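Local coordinates for protein HcgC (Methanococcus maripaludis S2, PDB 5O4N) that probably methylates a pyridinol precursor with S-adenosylmethionine as methyl donor during biosynthesis of the FeGP cofactor of [Fe]-hydrogenase, at residues A[40-45]-A[127-132]; A[51-56]-A[175-180]; A[110-115]-A[132-137]. All blocks are in the same frame, centred on the assembly; numbering follows the deposited sequence.

Contact 1: residues A[40-45]-A[127-132]; sequences EEFKQA and NPKVLI
Lys-129 reaches over from the residue just before strand 130-134 to the turn ahead of strand 42-48. CB comes to the edge of the Phe-42 ring, 4.4 Å from CE1 and close to the ring plane. Past CG the chain bends at chi3 (-115°), which swings its end toward the backbone of 40-42. CD then passes Glu-40 OE2 at 3.5 Å, so that this carboxylate oxygen lies against aliphatic carbon as well as charge, and CE follows a little farther off. At the tip, NZ forms a salt bridge with Glu-40 OE2 at 3.4 Å; as a hydrogen bond the pair is weak. The backbone carbonyl of Glu-41 is a second polar neighbour of the ammonium group, its O 3.6 Å from NZ. Glu-40 meets this chain at a slant, with CG anti to its own backbone N (chi1 -170°) and the rest of the chain extended, which carries the carboxylate across to the other segment. Its second oxygen, OE1, faces Val-130 CG2 at 4.0 Å. That same methyl touches the Phe-42 ring at CE1, 3.8 Å away, meeting the aromatic edge rather than a face. The buried Phe-42–Val-130 contact thus lies next to an ion pair whose lysine is exposed. The two segments share no backbone bond, because strand 108-111 runs between strands 42-48 and 130-134 in the mixed sheet: Phe-42 and Val-130 both rest on its Leu-108, and Asp-107 just ahead of it touches Phe-42 and Lys-129. Strand 65-72 flanks Phe-42 through Cys-65, while helix 18-37 packs on Val-130 with Phe-36 and Leu-37.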
loop_
_atom_site.group_PDB
_atom_site.type_symbol
_atom_site.label_atom_id
_atom_site.label_comp_id
_atom_site.label_asym_id
_atom_site.label_seq_id
_atom_site.Cartn_x
_atom_site.Cartn_y
_atom_site.Cartn_z
ATOM N N GLU A 40 31.467 21.770 -20.060
ATOM C CA GLU A 40 32.155 21.590 -21.341
ATOM C C GLU A 40 31.335 22.226 -22.448
ATOM O O GLU A 40 30.110 22.143 -22.422
ATOM C CB GLU A 40 32.365 20.104 -21.645
ATOM C CG GLU A 40 33.282 19.862 -22.830
ATOM C CD GLU A 40 33.590 18.415 -23.145
ATOM O OE1 GLU A 40 33.441 17.549 -22.252
ATOM O OE2 GLU A 40 34.021 18.156 -24.291
ATOM N N GLU A 41 32.018 22.855 -23.420
ATOM C CA GLU A 41 31.381 23.510 -24.557
ATOM C C GLU A 41 31.467 22.596 -25.763
ATOM O O GLU A 41 32.437 21.846 -25.898
ATOM C CB GLU A 41 31.994 24.889 -24.821
ATOM C CG GLU A 41 31.369 25.966 -23.955
ATOM C CD GLU A 41 32.251 27.144 -23.591
ATOM O OE1 GLU A 41 33.240 27.407 -24.314
ATOM O OE2 GLU A 41 31.949 27.803 -22.569
ATOM N N PHE A 42 30.452 22.647 -26.629
ATOM C CA PHE A 42 30.373 21.800 -27.825
ATOM C C PHE A 42 29.985 22.581 -29.072
ATOM O O PHE A 42 29.264 23.568 -28.996
ATOM C CB PHE A 42 29.325 20.690 -27.580
ATOM C CG PHE A 42 29.625 19.827 -26.382
ATOM C CD1 PHE A 42 30.425 18.708 -26.501
ATOM C CD2 PHE A 42 29.137 20.156 -25.128
ATOM C CE1 PHE A 42 30.722 17.921 -25.391
ATOM C CE2 PHE A 42 29.441 19.367 -24.013
ATOM C CZ PHE A 42 30.231 18.256 -24.155
ATOM N N LYS A 43 30.471 22.130 -30.235
ATOM C CA LYS A 43 30.170 22.751 -31.520
ATOM C C LYS A 43 28.754 22.366 -31.974
ATOM O O LYS A 43 27.997 23.219 -32.452
ATOM C CB LYS A 43 31.164 22.311 -32.612
ATOM C CG LYS A 43 32.387 23.205 -32.748
ATOM C CD LYS A 43 33.244 22.772 -33.951
ATOM C CE LYS A 43 34.058 23.891 -34.558
ATOM N NZ LYS A 43 35.184 24.300 -33.682
ATOM N N GLN A 44 28.401 21.086 -31.843
ATOM C CA GLN A 44 27.088 20.619 -32.265
ATOM C C GLN A 44 26.555 19.484 -31.397
ATOM O O GLN A 44 27.206 18.454 -31.221
ATOM C CB GLN A 44 27.158 20.193 -33.735
ATOM C CG GLN A 44 25.838 19.710 -34.332
ATOM C CD GLN A 44 26.045 19.188 -35.727
ATOM O OE1 GLN A 44 26.486 18.058 -35.932
ATOM N NE2 GLN A 44 25.764 20.011 -36.722
ATOM N N ALA A 45 25.358 19.681 -30.860
ATOM C CA ALA A 45 24.695 18.697 -30.032
ATOM C C ALA A 45 23.464 18.157 -30.765
ATOM O O ALA A 45 22.712 18.928 -31.345
ATOM C CB ALA A 45 24.284 19.327 -28.717
ATOM N N ASN A 127 30.608 9.981 -33.874
ATOM C CA ASN A 127 31.901 9.902 -33.185
ATOM C C ASN A 127 32.006 11.144 -32.288
ATOM O O ASN A 127 32.859 12.006 -32.498
ATOM C CB ASN A 127 33.055 9.835 -34.196
ATOM C CG ASN A 127 34.446 9.818 -33.595
ATOM O OD1 ASN A 127 34.717 9.375 -32.469
ATOM N ND2 ASN A 127 35.394 10.245 -34.400
ATOM N N PRO A 128 31.132 11.267 -31.274
ATOM C CA PRO A 128 31.191 12.449 -30.416
ATOM C C PRO A 128 32.212 12.385 -29.296
ATOM O O PRO A 128 32.822 11.357 -29.046
ATOM C CB PRO A 128 29.774 12.479 -29.817
ATOM C CG PRO A 128 29.438 11.043 -29.641
ATOM C CD PRO A 128 30.039 10.356 -30.849
ATOM N N LYS A 129 32.378 13.501 -28.609
ATOM C CA LYS A 129 33.265 13.597 -27.464
ATOM C C LYS A 129 32.474 12.974 -26.290
ATOM O O LYS A 129 33.052 12.264 -25.476
ATOM C CB LYS A 129 33.586 15.050 -27.100
ATOM C CG LYS A 129 34.520 15.761 -28.065
ATOM C CD LYS A 129 35.039 17.078 -27.472
ATOM C CE LYS A 129 34.601 18.334 -28.184
ATOM N NZ LYS A 129 34.755 19.552 -27.347
ATOM N N VAL A 130 31.148 13.256 -26.212
ATOM C CA VAL A 130 30.273 12.761 -25.153
ATOM C C VAL A 130 29.000 12.138 -25.698
ATOM O O VAL A 130 28.361 12.702 -26.581
ATOM C CB VAL A 130 29.893 13.915 -24.169
ATOM C CG1 VAL A 130 28.954 13.422 -23.045
ATOM C CG2 VAL A 130 31.131 14.575 -23.586
ATOM N N LEU A 131 28.624 10.974 -25.135
ATOM C CA LEU A 131 27.406 10.264 -25.504
ATOM C C LEU A 131 26.621 10.037 -24.223
ATOM O O LEU A 131 27.168 9.508 -23.266
ATOM C CB LEU A 131 27.683 8.909 -26.175
ATOM C CG LEU A 131 26.435 8.011 -26.383
ATOM C CD1 LEU A 131 25.427 8.649 -27.342
ATOM C CD2 LEU A 131 26.827 6.649 -26.898
ATOM N N ILE A 132 25.345 10.424 -24.207
ATOM C CA ILE A 132 24.466 10.239 -23.062
ATOM C C ILE A 132 23.262 9.477 -23.580
ATOM O O ILE A 132 22.634 9.898 -24.543
ATOM C CB ILE A 132 24.025 11.539 -22.332
ATOM C CG1 ILE A 132 25.231 12.307 -21.811
ATOM C CG2 ILE A 132 23.065 11.200 -21.150
ATOM C CD1 ILE A 132 24.924 13.725 -21.392
#

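Contact 2: residues A[51-56]-A[175-180]; sequences YLSGSY and SGTMTL. With SAH (S-adenosyl-L-homocysteine), chain E; 9KH (6-carboxy methyl-4-hydroxy-2-pyridinol), chain F.
Leu-52 and Thr-177 bring the two backbones nearest, their CA atoms 6.5 Å apart, where the turn containing the cis peptide Tyr-51–Leu-52 faces the first turn of helix 177-193 without a hydrogen bond between them. Leu-52 CD2 packs on Thr-177 CG2 at 3.8 Å, the two side chains crossing at about a right angle. Met-178 is bent at chi2 (56°) and again at chi3 (60°), folding its CE back to the Tyr-51 hydroxyl, 3.4 Å from OH, and to Leu-52 CD2. Leu-52 CB lies over the centre of one face of the Tyr-51 ring, while SAH SD and 9KH O13 approach the ring edge. The turn connects strand 42-48 to helix 54-60, the place where Rossmann-type folds commonly hold their cofactor, and here both segments close on the carboxylate of SAH. Its OXT takes bonds from Leu-52 N at 2.9 Å and Thr-177 OG1 at 3.0 Å, and a weak one from Ser-53 N; its O accepts from Thr-177 N at 3.0 Å in a nearly straight bond (163° at the hydrogen). Amides at the start of a helix would be expected to help stabilise this negative charge. Thr-177 OG1 is also bonded to Lys-29 NZ. Two residues further into the helix, Thr-179 grips the carboxylate oxygen O14 of 9KH twice, through N and through OG1, each 3.0 Å from it. The second subunit packs its Tyr-200 on Met-178 and Thr-179, and its Ile-5 on Tyr-51.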
loop_
_atom_site.group_PDB
_atom_site.type_symbol
_atom_site.label_atom_id
_atom_site.label_comp_id
_atom_site.label_asym_id
_atom_site.label_seq_id
_atom_site.Cartn_x
_atom_site.Cartn_y
_atom_site.Cartn_z
ATOM N N TYR A 51 9.802 14.508 -27.099
ATOM C CA TYR A 51 8.855 14.301 -26.013
ATOM C C TYR A 51 9.481 13.390 -24.937
ATOM O O TYR A 51 10.093 12.403 -25.304
ATOM C CB TYR A 51 7.543 13.707 -26.560
ATOM C CG TYR A 51 6.588 13.167 -25.530
ATOM C CD1 TYR A 51 6.774 11.903 -24.972
ATOM C CD2 TYR A 51 5.457 13.881 -25.159
ATOM C CE1 TYR A 51 5.890 11.384 -24.044
ATOM C CE2 TYR A 51 4.557 13.368 -24.220
ATOM C CZ TYR A 51 4.770 12.106 -23.685
ATOM O OH TYR A 51 3.911 11.560 -22.766
ATOM N N LEU A 52 9.329 13.677 -23.627
ATOM C CA LEU A 52 8.651 14.829 -23.016
ATOM C C LEU A 52 9.708 15.777 -22.406
ATOM O O LEU A 52 9.495 16.988 -22.351
ATOM C CB LEU A 52 7.618 14.368 -21.989
ATOM C CG LEU A 52 6.780 15.439 -21.271
ATOM C CD1 LEU A 52 6.136 16.448 -22.240
ATOM C CD2 LEU A 52 5.696 14.755 -20.396
ATOM N N SER A 53 10.853 15.231 -21.978
ATOM C CA SER A 53 11.951 16.002 -21.385
ATOM C C SER A 53 12.942 16.545 -22.445
ATOM O O SER A 53 13.704 17.443 -22.130
ATOM C CB SER A 53 12.705 15.126 -20.377
ATOM O OG SER A 53 13.301 14.021 -21.042
ATOM N N GLY A 54 12.942 15.981 -23.654
ATOM C CA GLY A 54 13.845 16.414 -24.711
ATOM C C GLY A 54 13.813 17.883 -25.059
ATOM O O GLY A 54 14.863 18.476 -25.316
ATOM N N SER A 55 12.608 18.470 -25.075
ATOM C CA SER A 55 12.400 19.888 -25.387
ATOM C C SER A 55 13.166 20.793 -24.416
ATOM O O SER A 55 13.938 21.650 -24.860
ATOM C CB SER A 55 10.911 20.214 -25.345
ATOM O OG SER A 55 10.686 21.579 -25.639
ATOM N N TYR A 56 12.959 20.605 -23.098
ATOM C CA TYR A 56 13.641 21.419 -22.101
ATOM C C TYR A 56 15.147 21.081 -22.050
ATOM O O TYR A 56 15.955 21.980 -21.831
ATOM C CB TYR A 56 12.984 21.328 -20.710
ATOM C CG TYR A 56 13.629 22.301 -19.754
ATOM C CD1 TYR A 56 13.429 23.674 -19.883
ATOM C CD2 TYR A 56 14.515 21.862 -18.773
ATOM C CE1 TYR A 56 14.064 24.583 -19.043
ATOM C CE2 TYR A 56 15.157 22.763 -17.926
ATOM C CZ TYR A 56 14.923 24.123 -18.061
ATOM O OH TYR A 56 15.533 25.040 -17.242
ATOM N N SER A 175 11.659 5.376 -15.893
ATOM C CA SER A 175 12.246 6.669 -15.594
ATOM C C SER A 175 11.572 7.736 -16.451
ATOM O O SER A 175 11.944 8.909 -16.370
ATOM C CB SER A 175 13.725 6.640 -15.922
ATOM O OG SER A 175 13.877 6.275 -17.290
ATOM N N GLY A 176 10.613 7.346 -17.280
ATOM C CA GLY A 176 9.903 8.264 -18.148
ATOM C C GLY A 176 9.211 9.366 -17.370
ATOM O O GLY A 176 8.642 9.116 -16.310
ATOM N N THR A 177 9.278 10.578 -17.889
ATOM C CA THR A 177 8.676 11.773 -17.315
ATOM C C THR A 177 7.183 11.527 -17.025
ATOM O O THR A 177 6.729 11.789 -15.915
ATOM C CB THR A 177 8.824 12.938 -18.278
ATOM O OG1 THR A 177 10.205 13.109 -18.549
ATOM C CG2 THR A 177 8.293 14.252 -17.705
ATOM N N MET A 178 6.452 11.019 -18.010
ATOM C CA MET A 178 5.028 10.720 -17.860
ATOM C C MET A 178 4.781 9.701 -16.754
ATOM O O MET A 178 3.869 9.904 -15.938
ATOM C CB MET A 178 4.449 10.204 -19.204
ATOM C CG MET A 178 2.945 9.908 -19.192
ATOM S SD MET A 178 1.902 11.306 -18.670
ATOM C CE MET A 178 2.327 12.542 -19.901
ATOM N N THR A 179 5.590 8.623 -16.710
ATOM C CA THR A 179 5.462 7.559 -15.688
ATOM C C THR A 179 5.650 8.147 -14.307
ATOM O O THR A 179 4.843 7.915 -13.408
ATOM C CB THR A 179 6.476 6.402 -15.880
ATOM O OG1 THR A 179 6.237 5.738 -17.107
ATOM C CG2 THR A 179 6.404 5.361 -14.770
ATOM N N LEU A 180 6.712 8.900 -14.149
ATOM C CA LEU A 180 7.013 9.533 -12.862
ATOM C C LEU A 180 5.932 10.498 -12.392
ATOM O O LEU A 180 5.594 10.471 -11.220
ATOM C CB LEU A 180 8.341 10.213 -12.924
ATOM C CG LEU A 180 9.554 9.325 -13.223
ATOM C CD1 LEU A 180 10.734 10.175 -13.611
ATOM C CD2 LEU A 180 9.921 8.468 -12.077
HETATM N N SAH E . 12.628 9.652 -22.331
HETATM C CA SAH E . 11.369 10.425 -22.569
HETATM C CB SAH E . 10.253 9.536 -23.129
HETATM C CG SAH E . 10.683 8.849 -24.420
HETATM S SD SAH E . 9.371 8.801 -25.595
HETATM C C SAH E . 10.879 11.055 -21.296
HETATM O O SAH E . 11.218 10.587 -20.196
HETATM O OXT SAH E . 10.142 12.040 -21.367
HETATM C "C5'" SAH E . 10.157 8.579 -27.157
HETATM C "C4'" SAH E . 10.357 9.923 -27.887
HETATM O "O4'" SAH E . 11.364 9.731 -28.912
HETATM C "C3'" SAH E . 9.097 10.347 -28.655
HETATM O "O3'" SAH E . 9.156 11.770 -28.881
HETATM C "C2'" SAH E . 9.236 9.598 -29.984
HETATM O "O2'" SAH E . 8.459 10.149 -31.051
HETATM C "C1'" SAH E . 10.756 9.703 -30.220
HETATM N N9 SAH E . 11.343 8.580 -30.977
HETATM C C8 SAH E . 11.002 7.266 -30.923
HETATM N N7 SAH E . 11.791 6.540 -31.750
HETATM C C5 SAH E . 12.654 7.390 -32.335
HETATM C C6 SAH E . 13.767 7.300 -33.311
HETATM N N6 SAH E . 14.113 6.109 -33.854
HETATM N N1 SAH E . 14.419 8.448 -33.651
HETATM C C2 SAH E . 14.102 9.650 -33.128
HETATM N N3 SAH E . 13.098 9.799 -32.239
HETATM C C4 SAH E . 12.358 8.738 -31.821
HETATM C C2 9KH F . 9.785 5.004 -22.987
HETATM C C3 9KH F . 9.171 5.322 -21.767
HETATM C C4 9KH F . 7.771 5.354 -21.742
HETATM C C6 9KH F . 7.650 4.782 -24.032
HETATM O O1 9KH F . 11.140 4.952 -23.093
HETATM N N5 9KH F . 7.055 5.099 -22.862
HETATM C C7 9KH F . 9.030 4.740 -24.123
HETATM O O8 9KH F . 6.885 4.533 -25.127
HETATM C C9 9KH F . 10.021 5.613 -20.537
HETATM C C10 9KH F . 6.983 5.693 -20.516
HETATM C C12 9KH F . 6.868 7.213 -20.439
HETATM O O13 9KH F . 6.911 7.931 -21.486
HETATM O O14 9KH F . 6.733 7.661 -19.290
#

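Contact 3: residues A[110-115]-A[132-137]; sequences IDLTGI and IVEDPK. With SAH (S-adenosyl-L-homocysteine), chain E; 9KH (6-carboxy methyl-4-hydroxy-2-pyridinol), chain F.
Ile-110 and Asp-111 pair in parallel register with Ile-132 and Val-133: Asp-111 N donates to Ile-132 O and Asp-111 O accepts from Glu-134 N, both at 2.8 Å. Ile-110 and Ile-132 lie side by side on one face, their CD1 methyls in contact; on the other, Asp-111 OD2 sits 3.6 Å from Val-133 CG1. Asp-111 OD1 accepts Thr-113 N from above the carboxylate plane, forming an Asx turn as the chain leaves the strand, and also takes Thr-113 OG1 on its syn lone pair. Where the strands separate, a water links them, accepting from Gly-114 N and lying 2.8 Å from Glu-134 O. Glu-134, extended with CG anti to its N (chi1 -179°), lays OE1 against Leu-112 CD2 and bonds SAH N at 2.8 Å; Leu-112 O takes the same ammonium. The OE2 atom of Glu-134 pairs with Lys-29. Farther on, Ile-115 CG1 rests on Pro-136 CG at 3.9 Å, and Ile-115 N donates to 9KH O1 at 2.9 Å. Strands 108-111 and 130-134 with helix 120-123 form a beta-alpha-beta unit; residues at and just beyond the strands' C-terminal ends bind SAH and 9KH, as is usual for Rossmann-type ligand sites.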
loop_
_atom_site.group_PDB
_atom_site.type_symbol
_atom_site.label_atom_id
_atom_site.label_comp_id
_atom_site.label_asym_id
_atom_site.label_seq_id
_atom_site.Cartn_x
_atom_site.Cartn_y
_atom_site.Cartn_z
ATOM N N ILE A 110 22.867 12.908 -27.404
ATOM C CA ILE A 110 22.012 12.568 -26.270
ATOM C C ILE A 110 20.824 11.773 -26.802
ATOM O O ILE A 110 20.053 12.317 -27.593
ATOM C CB ILE A 110 21.550 13.809 -25.484
ATOM C CG1 ILE A 110 22.771 14.575 -24.967
ATOM C CG2 ILE A 110 20.612 13.381 -24.307
ATOM C CD1 ILE A 110 22.501 15.722 -24.092
ATOM N N ASP A 111 20.675 10.520 -26.373
ATOM C CA ASP A 111 19.555 9.666 -26.798
ATOM C C ASP A 111 18.509 9.571 -25.682
ATOM O O ASP A 111 18.772 8.944 -24.666
ATOM C CB ASP A 111 20.017 8.251 -27.179
ATOM C CG ASP A 111 18.842 7.298 -27.394
ATOM O OD1 ASP A 111 17.837 7.726 -28.002
ATOM O OD2 ASP A 111 18.906 6.139 -26.897
ATOM N N LEU A 112 17.332 10.167 -25.873
ATOM C CA LEU A 112 16.252 10.134 -24.879
ATOM C C LEU A 112 15.040 9.335 -25.370
ATOM O O LEU A 112 13.963 9.444 -24.769
ATOM C CB LEU A 112 15.786 11.572 -24.598
ATOM C CG LEU A 112 16.860 12.584 -24.277
ATOM C CD1 LEU A 112 16.287 13.970 -24.264
ATOM C CD2 LEU A 112 17.530 12.257 -22.956
ATOM N N THR A 113 15.184 8.544 -26.430
ATOM C CA THR A 113 14.060 7.798 -26.988
ATOM C C THR A 113 13.572 6.610 -26.149
ATOM O O THR A 113 12.382 6.289 -26.204
ATOM C CB THR A 113 14.354 7.375 -28.416
ATOM O OG1 THR A 113 15.446 6.466 -28.415
ATOM C CG2 THR A 113 14.633 8.580 -29.314
ATOM N N GLY A 114 14.465 5.971 -25.405
ATOM C CA GLY A 114 14.100 4.838 -24.572
ATOM C C GLY A 114 13.539 3.627 -25.305
ATOM O O GLY A 114 14.044 3.249 -26.366
ATOM N N ILE A 115 12.482 3.015 -24.729
ATOM C CA ILE A 115 11.823 1.799 -25.237
ATOM C C ILE A 115 11.392 1.910 -26.714
ATOM O O ILE A 115 10.615 2.797 -27.081
ATOM C CB ILE A 115 10.638 1.343 -24.323
ATOM C CG1 ILE A 115 11.133 0.966 -22.900
ATOM C CG2 ILE A 115 9.918 0.143 -24.944
ATOM C CD1 ILE A 115 10.077 1.163 -21.805
ATOM N N ILE A 132 25.345 10.424 -24.207
ATOM C CA ILE A 132 24.466 10.239 -23.062
ATOM C C ILE A 132 23.262 9.477 -23.580
ATOM O O ILE A 132 22.634 9.898 -24.543
ATOM C CB ILE A 132 24.025 11.539 -22.332
ATOM C CG1 ILE A 132 25.231 12.307 -21.811
ATOM C CG2 ILE A 132 23.065 11.200 -21.150
ATOM C CD1 ILE A 132 24.924 13.725 -21.392
ATOM N N VAL A 133 22.941 8.372 -22.948
ATOM C CA VAL A 133 21.798 7.547 -23.320
ATOM C C VAL A 133 20.900 7.494 -22.101
ATOM O O VAL A 133 21.375 7.214 -21.014
ATOM C CB VAL A 133 22.215 6.124 -23.781
ATOM C CG1 VAL A 133 20.985 5.264 -24.095
ATOM C CG2 VAL A 133 23.117 6.207 -25.005
ATOM N N GLU A 134 19.617 7.760 -22.270
ATOM C CA GLU A 134 18.680 7.708 -21.151
ATOM C C GLU A 134 18.233 6.271 -20.966
ATOM O O GLU A 134 17.796 5.630 -21.915
ATOM C CB GLU A 134 17.476 8.620 -21.368
ATOM C CG GLU A 134 16.498 8.598 -20.193
ATOM C CD GLU A 134 15.451 9.693 -20.165
ATOM O OE1 GLU A 134 15.149 10.267 -21.238
ATOM O OE2 GLU A 134 14.886 9.930 -19.071
ATOM N N ASP A 135 18.345 5.756 -19.747
ATOM C CA ASP A 135 17.944 4.389 -19.419
ATOM C C ASP A 135 16.455 4.499 -19.109
ATOM O O ASP A 135 16.121 5.181 -18.160
ATOM C CB ASP A 135 18.722 3.910 -18.202
ATOM C CG ASP A 135 18.439 2.511 -17.701
ATOM O OD1 ASP A 135 17.680 1.780 -18.370
ATOM O OD2 ASP A 135 18.997 2.143 -16.649
ATOM N N PRO A 136 15.551 3.870 -19.889
ATOM C CA PRO A 136 14.115 3.976 -19.592
ATOM C C PRO A 136 13.684 3.120 -18.397
ATOM O O PRO A 136 12.588 3.303 -17.881
ATOM C CB PRO A 136 13.469 3.474 -20.888
ATOM C CG PRO A 136 14.434 2.456 -21.396
ATOM C CD PRO A 136 15.791 3.001 -21.066
ATOM N N LYS A 137 14.527 2.189 -17.958
ATOM C CA LYS A 137 14.189 1.320 -16.841
ATOM C C LYS A 137 14.100 2.066 -15.526
ATOM O O LYS A 137 14.916 2.946 -15.255
ATOM C CB LYS A 137 15.217 0.191 -16.686
ATOM C CG LYS A 137 15.310 -0.746 -17.899
ATOM C CD LYS A 137 16.105 -2.023 -17.609
ATOM C CE LYS A 137 17.526 -1.816 -17.103
ATOM N NZ LYS A 137 18.381 -1.028 -18.046
HETATM N N SAH E . 12.628 9.652 -22.331
HETATM C CA SAH E . 11.369 10.425 -22.569
HETATM C CB SAH E . 10.253 9.536 -23.129
HETATM C CG SAH E . 10.683 8.849 -24.420
HETATM S SD SAH E . 9.371 8.801 -25.595
HETATM C C SAH E . 10.879 11.055 -21.296
HETATM O O SAH E . 11.218 10.587 -20.196
HETATM O OXT SAH E . 10.142 12.040 -21.367
HETATM C "C5'" SAH E . 10.157 8.579 -27.157
HETATM C "C4'" SAH E . 10.357 9.923 -27.887
HETATM O "O4'" SAH E . 11.364 9.731 -28.912
HETATM C "C3'" SAH E . 9.097 10.347 -28.655
HETATM O "O3'" SAH E . 9.156 11.770 -28.881
HETATM C "C2'" SAH E . 9.236 9.598 -29.984
HETATM O "O2'" SAH E . 8.459 10.149 -31.051
HETATM C "C1'" SAH E . 10.756 9.703 -30.220
HETATM N N9 SAH E . 11.343 8.580 -30.977
HETATM C C8 SAH E . 11.002 7.266 -30.923
HETATM N N7 SAH E . 11.791 6.540 -31.750
HETATM C C5 SAH E . 12.654 7.390 -32.335
HETATM C C6 SAH E . 13.767 7.300 -33.311
HETATM N N6 SAH E . 14.113 6.109 -33.854
HETATM N N1 SAH E . 14.419 8.448 -33.651
HETATM C C2 SAH E . 14.102 9.650 -33.128
HETATM N N3 SAH E . 13.098 9.799 -32.239
HETATM C C4 SAH E . 12.358 8.738 -31.821
HETATM C C2 9KH F . 9.785 5.004 -22.987
HETATM C C3 9KH F . 9.171 5.322 -21.767
HETATM C C4 9KH F . 7.771 5.354 -21.742
HETATM C C6 9KH F . 7.650 4.782 -24.032
HETATM O O1 9KH F . 11.140 4.952 -23.093
HETATM N N5 9KH F . 7.055 5.099 -22.862
HETATM C C7 9KH F . 9.030 4.740 -24.123
HETATM O O8 9KH F . 6.885 4.533 -25.127
HETATM C C9 9KH F . 10.021 5.613 -20.537
HETATM C C10 9KH F . 6.983 5.693 -20.516
HETATM C C12 9KH F . 6.868 7.213 -20.439
HETATM O O13 9KH F . 6.911 7.931 -21.486
HETATM O O14 9KH F . 6.733 7.661 -19.290
HETATM O O HOH W 1 17.277 5.889 -24.625
#

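In the fold
Along the chain the segments come as 40-45, 51-56, 110-115, 127-132, 132-137 and 175-180, so contacts 1 and 2 interlock and contact 3 falls between the halves of contact 2. Contacts 1 and 3 share Ile-132 and the same mixed sheet, at opposite ends of strand 130-134, with centres 16 Å apart. Contact 1 belongs to the end where strands 42-48 and 130-134 begin, 21 Å from contact 2 between centres and away from the ligands. Contacts 2 and 3, centred 10 Å apart, touch through Ser-175 with Asp-135 and Pro-136, and together they contribute to the site that holds SAH, the product left by the methyl donor, and the pyridinol in one pocket.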